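Local coordinates for protein cDNA FLJ56608, highly similar to Homo sapiens chloride channel, calcium activated, family member 1 (CLCA1), mRNA (Homo sapiens, PDB 6PYO) that may mediate calcium-activated chloride conductance and regulate mucus secretion by goblet cells, and is represented here by its calcium-binding von Willebrand factor type A domain, at residues A[22-27]-A[114-119]; A[60-65]-A[71-76]; A[96-99]-A[103-106]; A[122-127]-A[151-156]; A[134-139]-A[145-150]. All coordinates share one frame; numbering follows the deposited sequence.

The five contacts lie in one von Willebrand factor type A domain, whose central sheet is covered by helices. Contacts 2 and 3 lie between the two segments of contact 1, whose closing therefore encloses both; contact 5 is likewise nested within contact 4. Contacts 4 and 5 share helix 145-152, with centres about 9 Å apart, and contact 5 also touches contact 1, about 11 Å away between centres. Contact 2, at the antiparallel edge strand, lies about 24 Å from contact 5, although both reach the same sheet. Contact 1 borders the calcium site, contacts 2 and 5 pack helices on the sheet, and contacts 3 and 4 join helices to neighbouring loops.

Contact 1: A[22-27]-A[114-119]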
# COMPACT_ATOMS: atom_id res chain seq x y z
N GLY A 22 -6.38 5.65 18.62
CA GLY A 22 -5.08 5.42 19.21
C GLY A 22 -3.98 6.11 18.42
O GLY A 22 -4.08 7.29 18.07
N ASN A 23 -2.92 5.36 18.15
CA ASN A 23 -1.77 5.87 17.41
C ASN A 23 -1.67 5.25 16.03
O ASN A 23 -0.59 5.25 15.43
CB ASN A 23 -0.49 5.60 18.19
CG ASN A 23 -0.38 6.47 19.43
OD1 ASN A 23 -0.44 7.69 19.34
ND2 ASN A 23 -0.22 5.83 20.58
N ARG A 24 -2.78 4.72 15.50
CA ARG A 24 -2.70 3.94 14.27
C ARG A 24 -2.08 4.76 13.16
O ARG A 24 -1.24 4.25 12.41
CB ARG A 24 -4.08 3.46 13.86
CG ARG A 24 -4.70 2.56 14.87
CD ARG A 24 -6.11 2.23 14.49
NE ARG A 24 -6.73 1.41 15.52
CZ ARG A 24 -7.88 0.77 15.38
NH1 ARG A 24 -8.58 0.83 14.24
NH2 ARG A 24 -8.32 0.04 16.38
N LEU A 25 -2.50 6.01 13.01
CA LEU A 25 -1.99 6.81 11.91
C LEU A 25 -0.52 7.15 12.11
O LEU A 25 0.25 7.15 11.15
CB LEU A 25 -2.83 8.07 11.75
CG LEU A 25 -2.58 8.82 10.45
CD1 LEU A 25 -3.02 8.05 9.26
CD2 LEU A 25 -3.30 10.17 10.51
N ASN A 26 -0.11 7.41 13.35
CA ASN A 26 1.31 7.61 13.64
C ASN A 26 2.12 6.35 13.32
O ASN A 26 3.21 6.44 12.76
CB ASN A 26 1.51 7.99 15.11
CG ASN A 26 1.32 9.48 15.38
OD1 ASN A 26 1.58 10.33 14.51
ND2 ASN A 26 0.86 9.80 16.58
N ARG A 27 1.60 5.17 13.66
CA ARG A 27 2.30 3.94 13.32
C ARG A 27 2.37 3.74 11.82
O ARG A 27 3.40 3.29 11.29
CB ARG A 27 1.64 2.76 14.01
CG ARG A 27 2.08 2.60 15.46
CD ARG A 27 1.31 1.48 16.18
NE ARG A 27 0.15 2.02 16.89
CZ ARG A 27 -1.08 1.52 16.80
NH1 ARG A 27 -1.32 0.46 16.05
NH2 ARG A 27 -2.08 2.09 17.48
N ASP A 114 -5.66 -0.61 9.32
CA ASP A 114 -6.19 -1.31 10.49
C ASP A 114 -7.03 -2.53 10.10
O ASP A 114 -7.39 -3.33 10.96
CB ASP A 114 -7.00 -0.38 11.43
CG ASP A 114 -8.21 0.28 10.78
OD1 ASP A 114 -8.83 -0.23 9.84
OD2 ASP A 114 -8.54 1.37 11.27
N GLY A 115 -7.36 -2.68 8.82
CA GLY A 115 -8.05 -3.86 8.35
C GLY A 115 -9.53 -3.94 8.66
O GLY A 115 -10.15 -4.96 8.38
N GLU A 116 -10.13 -2.86 9.17
CA GLU A 116 -11.54 -2.85 9.55
C GLU A 116 -12.38 -2.56 8.32
O GLU A 116 -12.92 -1.46 8.13
CB GLU A 116 -11.75 -1.83 10.66
CG GLU A 116 -11.01 -2.26 11.89
CD GLU A 116 -10.99 -1.23 12.98
OE1 GLU A 116 -11.62 -0.18 12.79
OE2 GLU A 116 -10.34 -1.49 14.03
N ASP A 117 -12.51 -3.58 7.47
CA ASP A 117 -13.18 -3.50 6.18
C ASP A 117 -13.72 -4.89 5.86
O ASP A 117 -12.93 -5.84 5.79
CB ASP A 117 -12.21 -3.03 5.11
CG ASP A 117 -12.86 -2.88 3.75
OD1 ASP A 117 -14.07 -3.22 3.57
OD2 ASP A 117 -12.14 -2.42 2.84
N ASN A 118 -15.03 -5.01 5.67
CA ASN A 118 -15.67 -6.31 5.43
C ASN A 118 -16.06 -6.49 3.97
O ASN A 118 -16.84 -7.39 3.64
CB ASN A 118 -16.89 -6.48 6.36
CG ASN A 118 -17.97 -5.43 6.14
OD1 ASN A 118 -17.71 -4.35 5.60
ND2 ASN A 118 -19.19 -5.73 6.57
N THR A 119 -15.53 -5.66 3.09
CA THR A 119 -15.81 -5.76 1.67
C THR A 119 -14.59 -6.18 0.85
O THR A 119 -14.61 -6.05 -0.38
CB THR A 119 -16.33 -4.43 1.14
OG1 THR A 119 -15.23 -3.56 0.84
CG2 THR A 119 -17.25 -3.76 2.18
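Arg24 joins the start of helix 24-39 to Asp114 and Glu116 in the loop after strand 108-113, beside the calcium site of this von Willebrand factor type A domain. The metal is bound through Ser16, Ser18 and Thr85, consistent with the family's metal ion-dependent adhesion site (MIDAS). Just before the helix, the carbonyl of Asn23 receives the first-turn bond from Arg27 N. Arg24 follows with CG anti to its carbonyl carbon (chi1 -62°) and a chain extended as far as NE, the length needed to span the gap between helix and loop. One nitrogen does the work: NH1 makes salt bridges to Asp114 OD2 at 3.0 Å and to Glu116 OE2 at 2.9 Å. Both carboxylates stand steeply to the guanidinium and are met from above their own planes, and neither bond is straight, with N-H...O angles of 136° and 146°. A single positive group thus lies between two acids, which would be expected to ease their mutual repulsion near the metal. Farther along, Arg27 lays one face of its guanidinium against Arg24 CA. Asp114 OD2 also accepts from Ser18 OG, which puts Asp114 in the second shell of the calcium; Arg24, one step farther out, probably steadies it. The other oxygen, Asp114 OD1, closes an Asx turn by accepting from Glu116 N at 3.0 Å.

Contact 2: A[60-65]-A[71-76]; sequences ELIQIN and DTLAKR
Ile62 carries CG1 between its backbone N and carbonyl carbon (chi1 68°), which sets CG1 on the side of Leu73; CD1 continues from it to the leucine. On the helix, Leu73 has CG anti to its carbonyl carbon (chi1 -75°), and its branch points back at the strand. The two side chains meet tip to tip, with Ile62 CD1 3.8 Å from Leu73 CD1. The same leucine methyl is touched by a second isoleucine: Ile64 comes slantwise to the leucine side chain, its CD1 3.6 Å from Leu73 CD1. One methyl therefore packs against two branched side chains, and the three groups that meet are apolar, which suits their burial. At the margin, Thr72 turns its methyl inward, CG2 lying 4.1 Å from Ile62 CD1. Its hydroxyl occupies another branch, so the residue can present carbon to the contact even at a partly exposed position. Leu73 continues inward onto Val46 and Met48 of strand 45-51 and Leu36 of helix 24-39, while Ile64 also rests on Val46. The contact thus seats the short helix 67-74 over the antiparallel edge strand 55-63, an element of the alpha/beta sandwich of the von Willebrand factor type A fold.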
# COMPACT_ATOMS: atom_id res chain seq x y z
N GLU A 60 2.44 8.94 -8.56
CA GLU A 60 2.70 7.98 -9.60
C GLU A 60 4.02 7.28 -9.32
O GLU A 60 4.80 7.66 -8.44
CB GLU A 60 2.74 8.68 -10.96
CG GLU A 60 1.51 9.52 -11.27
CD GLU A 60 0.35 8.69 -11.82
OE1 GLU A 60 -0.54 9.29 -12.47
OE2 GLU A 60 0.33 7.46 -11.58
N LEU A 61 4.29 6.24 -10.09
CA LEU A 61 5.57 5.56 -9.94
C LEU A 61 6.69 6.56 -10.15
O LEU A 61 6.76 7.22 -11.18
CB LEU A 61 5.68 4.42 -10.94
CG LEU A 61 4.81 3.19 -10.68
CD1 LEU A 61 5.22 2.16 -11.74
CD2 LEU A 61 4.99 2.66 -9.26
N ILE A 62 7.55 6.71 -9.15
CA ILE A 62 8.82 7.38 -9.35
C ILE A 62 9.95 6.47 -8.88
O ILE A 62 9.76 5.59 -8.03
CB ILE A 62 8.86 8.76 -8.65
CG1 ILE A 62 8.86 8.61 -7.13
CG2 ILE A 62 7.68 9.63 -9.03
CD1 ILE A 62 9.84 9.61 -6.47
N GLN A 63 11.11 6.66 -9.48
CA GLN A 63 12.24 5.81 -9.22
C GLN A 63 13.07 6.39 -8.06
O GLN A 63 13.22 7.61 -7.93
CB GLN A 63 13.08 5.67 -10.48
CG GLN A 63 13.91 4.39 -10.51
CD GLN A 63 14.68 4.31 -11.75
OE1 GLN A 63 14.87 5.32 -12.42
NE2 GLN A 63 15.12 3.10 -12.12
N ILE A 64 13.54 5.51 -7.18
CA ILE A 64 14.37 5.92 -6.04
C ILE A 64 15.82 5.90 -6.52
O ILE A 64 16.39 4.82 -6.69
CB ILE A 64 14.18 4.99 -4.85
CG1 ILE A 64 12.71 4.90 -4.42
CG2 ILE A 64 15.09 5.49 -3.66
CD1 ILE A 64 12.07 6.21 -4.26
N ASN A 65 16.40 7.08 -6.74
CA ASN A 65 17.80 7.20 -7.11
C ASN A 65 18.56 8.16 -6.23
O ASN A 65 19.79 8.23 -6.33
CB ASN A 65 17.93 7.65 -8.56
CG ASN A 65 17.47 6.60 -9.51
OD1 ASN A 65 18.04 5.50 -9.59
ND2 ASN A 65 16.42 6.92 -10.25
N ASP A 71 12.53 11.51 0.22
CA ASP A 71 11.93 12.61 0.98
C ASP A 71 10.63 13.08 0.36
O ASP A 71 9.66 13.38 1.06
CB ASP A 71 12.89 13.81 1.05
CG ASP A 71 13.82 13.75 2.22
OD1 ASP A 71 13.40 13.24 3.28
OD2 ASP A 71 14.98 14.21 2.09
N THR A 72 10.62 13.24 -0.96
CA THR A 72 9.40 13.71 -1.60
C THR A 72 8.26 12.71 -1.43
O THR A 72 7.10 13.11 -1.30
CB THR A 72 9.65 14.00 -3.08
OG1 THR A 72 8.42 14.39 -3.69
CG2 THR A 72 10.14 12.76 -3.79
N LEU A 73 8.56 11.41 -1.42
CA LEU A 73 7.50 10.44 -1.14
C LEU A 73 7.08 10.50 0.32
O LEU A 73 5.88 10.44 0.63
CB LEU A 73 7.95 9.02 -1.49
CG LEU A 73 7.97 8.74 -2.98
CD1 LEU A 73 8.84 7.59 -3.38
CD2 LEU A 73 6.55 8.51 -3.43
N ALA A 74 8.05 10.64 1.23
CA ALA A 74 7.72 10.62 2.65
C ALA A 74 6.87 11.82 3.05
O ALA A 74 6.00 11.71 3.93
CB ALA A 74 8.98 10.55 3.50
N LYS A 75 7.10 12.98 2.43
CA LYS A 75 6.29 14.16 2.74
C LYS A 75 4.83 13.99 2.36
O LYS A 75 3.99 14.77 2.82
CB LYS A 75 6.91 15.39 2.04
CG LYS A 75 8.18 15.91 2.76
CD LYS A 75 8.99 16.91 1.94
CE LYS A 75 10.19 17.44 2.75
NZ LYS A 75 11.24 18.11 1.90
N ARG A 76 4.48 12.96 1.58
CA ARG A 76 3.10 12.74 1.18
C ARG A 76 2.38 11.69 2.02
O ARG A 76 1.27 11.29 1.65
CB ARG A 76 3.02 12.35 -0.30
CG ARG A 76 3.73 13.33 -1.15
CD ARG A 76 3.58 13.13 -2.64
NE ARG A 76 4.35 14.19 -3.30
CZ ARG A 76 4.58 14.27 -4.60
NH1 ARG A 76 4.10 13.37 -5.43
NH2 ARG A 76 5.30 15.27 -5.07

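Contact 3: A[96-99]-A[103-106]; sequences TVIR and PTDG
Over one face of the Arg99 guanidinium lies the methyl of Thr104, with CG2 3.7 Å from Arg99 NE. The hydroxyl of the same threonine is approached by the outer end of the group: Arg99 NH2 gives OG1 a weak hydrogen bond of 3.1 Å, bent to 128° at the hydrogen. Thr104 can make both contacts because its chi1 of 44° sets OG1 between the backbone N and the carbonyl carbon and CG2 beside the N. The arginine chain runs extended from CG to NE, at a slant to the threonine; its aliphatic part also packs on the methyl, with Arg99 CG 4.0 Å from Thr104 CG2. The stronger polar partner of Thr104 OG1 lies elsewhere, at the carbonyl of Ser130, to which the hydroxyl donates. The contact folds the loop that follows helix 87-99 back onto the end of that helix, on the way to strand 108-113 in the central sheet of the von Willebrand factor type A domain. With a valine at Thr104, the Ser130 carbonyl would probably lose its hydroxyl donor and Arg99 its weak acceptor, leaving the guanidinium freer to swing. Ile98 fills the buried side of the contact. Its CG2 lies 3.9 Å from Thr104 CG2, the two side chains crossing at about a right angle, and 3.6 Å from Pro103 O. That carbonyl oxygen is buried with no hydrogen-bond partner, its neighbour here being the isoleucine methyl.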
# COMPACT_ATOMS: atom_id res chain seq x y z
N THR A 96 -3.81 0.51 -11.18
CA THR A 96 -3.79 1.53 -12.23
C THR A 96 -2.48 2.32 -12.21
O THR A 96 -1.92 2.65 -13.27
CB THR A 96 -4.97 2.49 -12.04
OG1 THR A 96 -6.16 1.72 -11.87
CG2 THR A 96 -5.13 3.40 -13.23
N VAL A 97 -1.97 2.63 -11.01
CA VAL A 97 -0.74 3.41 -10.94
C VAL A 97 0.39 2.60 -11.56
O VAL A 97 1.18 3.13 -12.35
CB VAL A 97 -0.44 3.79 -9.47
CG1 VAL A 97 1.04 4.16 -9.30
CG2 VAL A 97 -1.40 4.93 -9.01
N ILE A 98 0.44 1.30 -11.26
CA ILE A 98 1.53 0.48 -11.75
C ILE A 98 1.42 0.32 -13.24
O ILE A 98 2.39 0.51 -13.98
CB ILE A 98 1.54 -0.88 -11.04
CG1 ILE A 98 1.93 -0.68 -9.57
CG2 ILE A 98 2.57 -1.77 -11.72
CD1 ILE A 98 1.52 -1.84 -8.69
N ARG A 99 0.21 -0.01 -13.71
CA ARG A 99 -0.04 -0.28 -15.11
C ARG A 99 0.10 0.93 -15.98
O ARG A 99 -0.01 0.78 -17.21
CB ARG A 99 -1.43 -0.86 -15.32
CG ARG A 99 -1.55 -2.26 -14.82
CD ARG A 99 -2.98 -2.76 -14.73
NE ARG A 99 -2.97 -4.14 -14.26
CZ ARG A 99 -3.94 -4.69 -13.54
NH1 ARG A 99 -5.00 -3.96 -13.19
NH2 ARG A 99 -3.83 -5.96 -13.17
N PRO A 103 3.46 -4.09 -16.11
CA PRO A 103 2.54 -5.11 -15.57
C PRO A 103 2.60 -5.19 -14.05
O PRO A 103 3.59 -4.81 -13.41
CB PRO A 103 3.02 -6.42 -16.20
CG PRO A 103 4.24 -6.08 -17.05
CD PRO A 103 4.66 -4.68 -16.73
N THR A 104 1.52 -5.70 -13.47
CA THR A 104 1.44 -5.89 -12.03
C THR A 104 1.99 -7.23 -11.58
O THR A 104 2.36 -7.37 -10.41
CB THR A 104 -0.02 -5.75 -11.56
OG1 THR A 104 -0.88 -6.47 -12.45
CG2 THR A 104 -0.43 -4.30 -11.54
N ASP A 105 2.11 -8.20 -12.47
CA ASP A 105 2.65 -9.52 -12.09
C ASP A 105 4.08 -9.38 -11.57
O ASP A 105 4.99 -8.97 -12.30
CB ASP A 105 2.60 -10.48 -13.28
CG ASP A 105 2.52 -11.98 -12.86
OD1 ASP A 105 3.04 -12.38 -11.78
OD2 ASP A 105 1.92 -12.77 -13.64
N GLY A 106 4.29 -9.75 -10.32
CA GLY A 106 5.56 -9.55 -9.66
C GLY A 106 5.81 -8.17 -9.09
O GLY A 106 6.86 -7.95 -8.48

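Contact 4: A[122-127]-A[151-156]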
# COMPACT_ATOMS: atom_id res chain seq x y z
N GLY A 122 -14.41 -8.42 -2.39
CA GLY A 122 -14.86 -7.87 -3.65
C GLY A 122 -13.77 -7.63 -4.66
O GLY A 122 -14.08 -7.40 -5.83
N CYS A 123 -12.49 -7.63 -4.25
CA CYS A 123 -11.42 -7.49 -5.24
C CYS A 123 -10.56 -8.74 -5.37
O CYS A 123 -9.62 -8.74 -6.17
CB CYS A 123 -10.54 -6.26 -4.93
SG CYS A 123 -9.99 -6.01 -3.20
N PHE A 124 -10.87 -9.80 -4.62
CA PHE A 124 -10.10 -11.04 -4.70
C PHE A 124 -9.75 -11.43 -6.14
O PHE A 124 -8.57 -11.58 -6.50
CB PHE A 124 -10.91 -12.15 -4.01
CG PHE A 124 -10.72 -12.20 -2.53
CD1 PHE A 124 -9.83 -11.36 -1.88
CD2 PHE A 124 -11.42 -13.12 -1.77
CE1 PHE A 124 -9.65 -11.42 -0.51
CE2 PHE A 124 -11.24 -13.19 -0.40
CZ PHE A 124 -10.35 -12.35 0.23
N ASN A 125 -10.76 -11.57 -6.99
CA ASN A 125 -10.52 -11.89 -8.39
C ASN A 125 -9.47 -10.97 -9.01
O ASN A 125 -8.44 -11.42 -9.51
CB ASN A 125 -11.85 -11.81 -9.17
CG ASN A 125 -11.68 -12.18 -10.64
OD1 ASN A 125 -11.35 -13.32 -10.97
ND2 ASN A 125 -11.92 -11.21 -11.53
N GLU A 126 -9.72 -9.66 -8.97
CA GLU A 126 -8.80 -8.71 -9.59
C GLU A 126 -7.40 -8.88 -9.02
O GLU A 126 -6.40 -8.84 -9.75
CB GLU A 126 -9.28 -7.27 -9.36
CG GLU A 126 -10.58 -6.91 -10.02
CD GLU A 126 -11.25 -5.72 -9.35
OE1 GLU A 126 -11.98 -5.93 -8.35
OE2 GLU A 126 -11.04 -4.58 -9.80
N VAL A 127 -7.32 -9.10 -7.70
CA VAL A 127 -6.04 -9.27 -7.04
C VAL A 127 -5.35 -10.53 -7.55
O VAL A 127 -4.17 -10.49 -7.96
CB VAL A 127 -6.24 -9.31 -5.51
CG1 VAL A 127 -5.10 -10.01 -4.86
CG2 VAL A 127 -6.40 -7.87 -5.00
N SER A 151 -2.69 -11.29 1.74
CA SER A 151 -1.29 -11.72 1.73
C SER A 151 -1.14 -13.20 1.32
O SER A 151 -0.34 -13.54 0.44
CB SER A 151 -0.67 -11.51 3.11
OG SER A 151 -0.49 -10.14 3.37
N LYS A 152 -1.88 -14.09 1.98
CA LYS A 152 -1.70 -15.52 1.73
C LYS A 152 -1.88 -15.87 0.27
O LYS A 152 -1.13 -16.70 -0.27
CB LYS A 152 -2.66 -16.32 2.60
CG LYS A 152 -2.19 -16.42 4.04
CD LYS A 152 -3.02 -17.42 4.84
CE LYS A 152 -2.13 -18.11 5.89
NZ LYS A 152 -1.28 -17.15 6.65
N MET A 153 -2.83 -15.25 -0.41
CA MET A 153 -3.12 -15.67 -1.78
C MET A 153 -2.21 -15.03 -2.81
O MET A 153 -2.35 -15.32 -4.01
CB MET A 153 -4.55 -15.32 -2.14
CG MET A 153 -4.78 -13.81 -2.24
SD MET A 153 -6.49 -13.27 -2.04
CE MET A 153 -7.10 -13.46 -3.68
N THR A 154 -1.33 -14.12 -2.40
CA THR A 154 -0.44 -13.46 -3.35
C THR A 154 1.02 -13.68 -3.02
O THR A 154 1.88 -13.22 -3.79
CB THR A 154 -0.69 -11.94 -3.37
OG1 THR A 154 -0.43 -11.42 -2.07
CG2 THR A 154 -2.07 -11.66 -3.77
N GLY A 155 1.32 -14.36 -1.91
CA GLY A 155 2.67 -14.63 -1.51
C GLY A 155 3.29 -13.52 -0.69
O GLY A 155 4.51 -13.53 -0.50
N GLY A 156 2.47 -12.56 -0.21
CA GLY A 156 3.00 -11.40 0.46
C GLY A 156 3.30 -11.69 1.90
O GLY A 156 2.86 -12.69 2.42
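The backbones of Val127 and Thr154 come within 7.9 Å of each other, CA to CA, where the first turn of helix 124-130 faces the chain leaving helix 145-152. Phe124 and Met153 carry the outer half of the contact. The sulfur SD stands 4.3 Å from the centroid of the Phe124 ring, 28° off the ring normal, a Met-aromatic contact in which the thioether comes obliquely to the ring near CD1 and CE1. The methionine chain is bent at its last torsion (chi3 -85°), which folds the methyl past the ring toward the helix backbone, so that Met153 CE ends 3.7 Å from Phe124 O. A long, flexible thioether suits this place, since SD can lie by the ring while CE reaches the Phe124 carbonyl and Val127. In the von Willebrand factor type A domain these two helices are neighbours on one face of the sheet, and the Cys123-Cys88 disulfide ties the start of helix 124-130 to helix 87-99. Deeper in, Val127 CG1 meets Thr154 CG2 at 3.6 Å and Met153 CE at 4.2 Å, crossing both side chains at about a right angle. Thr154 divides its roles: the methyl packs on Val127, while OG1 donates to Leu150 O and accepts from Ile134 N. The turn itself is drawn together at Ser151 O, which Thr154 N (3.1 Å) and Gly156 N (3.0 Å) reach from opposite faces of its plane. Gly155, between them, adopts a phi of 86°, where a beta carbon would collide with the carbonyl oxygen of Thr154.

Contact 5: A[134-139]-A[145-150]; sequences IHTVAL and QELEEL
Strand 133-138 and helix 145-152 form the first two elements of a beta-alpha-beta unit that returns to the sheet at strand 158-159. Leu147 and Leu150 lie on the helix face turned to the strand, meeting Ile134, Thr136 and Ala138, every second residue along it. The two axes pass 8.1 Å apart and run roughly antiparallel, at 145°. Leu147 has CG anti to its backbone N (chi1 -175°), from where its two methyls part: CD1 lies 3.8 Å from Thr136 CG2, and CD2 lies 3.9 Å from Ala138 CB. The small alanine suits the strand where the leucine fork comes close. Thr136 and Leu147 lie alongside each other, pointing opposite ways, and Thr136 CG2 also rests 3.7 Å from Leu147 O. At the other end, Ile134 CD1 meets Leu150 CD2 at 4.1 Å. If Leu147 were replaced by an alanine, both methyls would go and a gap would probably open between the helix and Thr136 and Ala138. Leu147 also touches Leu111 and Thr113 of strand 108-113. Thr136 gives its methyl to Leu147, whereas its OG1 is hydrogen-bonded to Ser151 OG farther along the same helix; the contact itself is thus apolar, and polar bonding joins strand to helix just beyond it.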
# COMPACT_ATOMS: atom_id res chain seq x y z
N ILE A 134 0.90 -8.82 -2.33
CA ILE A 134 0.37 -7.88 -1.35
C ILE A 134 0.96 -8.18 0.03
O ILE A 134 0.66 -9.21 0.64
CB ILE A 134 -1.16 -7.91 -1.32
CG1 ILE A 134 -1.75 -7.60 -2.70
CG2 ILE A 134 -1.67 -6.86 -0.37
CD1 ILE A 134 -3.13 -8.15 -2.92
N HIS A 135 1.82 -7.29 0.51
CA HIS A 135 2.27 -7.26 1.90
C HIS A 135 1.25 -6.45 2.69
O HIS A 135 0.82 -5.38 2.25
CB HIS A 135 3.64 -6.60 2.00
CG HIS A 135 4.65 -7.14 1.04
ND1 HIS A 135 5.14 -8.43 1.11
CD2 HIS A 135 5.30 -6.56 0.01
CE1 HIS A 135 6.03 -8.63 0.15
NE2 HIS A 135 6.11 -7.52 -0.56
N THR A 136 0.85 -6.97 3.85
CA THR A 136 -0.11 -6.30 4.72
C THR A 136 0.55 -6.04 6.07
O THR A 136 1.24 -6.91 6.61
CB THR A 136 -1.40 -7.14 4.87
OG1 THR A 136 -1.10 -8.43 5.43
CG2 THR A 136 -2.07 -7.34 3.53
N VAL A 137 0.37 -4.83 6.57
CA VAL A 137 0.72 -4.45 7.93
C VAL A 137 -0.60 -4.06 8.60
O VAL A 137 -1.24 -3.06 8.23
CB VAL A 137 1.75 -3.33 7.99
CG1 VAL A 137 2.27 -3.18 9.42
CG2 VAL A 137 2.92 -3.61 7.05
N ALA A 138 -1.02 -4.88 9.57
CA ALA A 138 -2.23 -4.63 10.34
C ALA A 138 -1.89 -3.66 11.46
O ALA A 138 -1.02 -3.93 12.28
CB ALA A 138 -2.77 -5.94 10.89
N LEU A 139 -2.56 -2.50 11.49
CA LEU A 139 -2.23 -1.47 12.47
C LEU A 139 -3.23 -1.42 13.62
O LEU A 139 -3.04 -0.66 14.57
CB LEU A 139 -2.13 -0.12 11.76
CG LEU A 139 -0.97 -0.12 10.74
CD1 LEU A 139 -1.05 1.00 9.77
CD2 LEU A 139 0.37 -0.11 11.49
N GLN A 145 -10.44 -10.94 8.50
CA GLN A 145 -9.65 -12.10 8.05
C GLN A 145 -9.22 -12.00 6.58
O GLN A 145 -8.14 -12.49 6.20
CB GLN A 145 -10.45 -13.39 8.27
CG GLN A 145 -9.86 -14.66 7.64
CD GLN A 145 -8.57 -15.15 8.30
OE1 GLN A 145 -8.22 -14.74 9.41
NE2 GLN A 145 -7.86 -16.04 7.61
N GLU A 146 -10.00 -11.30 5.76
CA GLU A 146 -9.64 -11.08 4.36
C GLU A 146 -8.32 -10.32 4.16
O GLU A 146 -7.71 -10.47 3.10
CB GLU A 146 -10.79 -10.36 3.66
CG GLU A 146 -12.01 -11.23 3.38
CD GLU A 146 -13.03 -11.23 4.51
OE1 GLU A 146 -12.68 -10.83 5.65
OE2 GLU A 146 -14.19 -11.62 4.26
N LEU A 147 -7.84 -9.55 5.15
CA LEU A 147 -6.55 -8.87 5.06
C LEU A 147 -5.41 -9.88 4.97
O LEU A 147 -4.63 -9.91 3.99
CB LEU A 147 -6.38 -7.96 6.28
CG LEU A 147 -5.15 -7.06 6.32
CD1 LEU A 147 -5.29 -6.12 5.13
CD2 LEU A 147 -4.89 -6.32 7.59
N GLU A 148 -5.32 -10.75 5.99
CA GLU A 148 -4.43 -11.91 5.93
C GLU A 148 -4.60 -12.64 4.61
O GLU A 148 -3.62 -12.96 3.94
CB GLU A 148 -4.70 -12.87 7.10
CG GLU A 148 -4.02 -14.25 6.95
CD GLU A 148 -4.33 -15.24 8.09
OE1 GLU A 148 -3.65 -15.19 9.14
OE2 GLU A 148 -5.26 -16.08 7.92
N GLU A 149 -5.84 -12.91 4.21
CA GLU A 149 -6.01 -13.68 2.98
C GLU A 149 -5.46 -12.95 1.76
O GLU A 149 -5.00 -13.59 0.81
CB GLU A 149 -7.47 -14.07 2.77
CG GLU A 149 -7.98 -15.13 3.78
CD GLU A 149 -7.16 -16.42 3.81
OE1 GLU A 149 -6.93 -17.02 2.73
OE2 GLU A 149 -6.73 -16.84 4.92
N LEU A 150 -5.50 -11.61 1.76
CA LEU A 150 -4.84 -10.88 0.69
C LEU A 150 -3.38 -11.27 0.59
O LEU A 150 -2.86 -11.52 -0.50
CB LEU A 150 -4.95 -9.37 0.91
CG LEU A 150 -6.27 -8.70 0.59
CD1 LEU A 150 -6.21 -7.21 0.98
CD2 LEU A 150 -6.62 -8.83 -0.88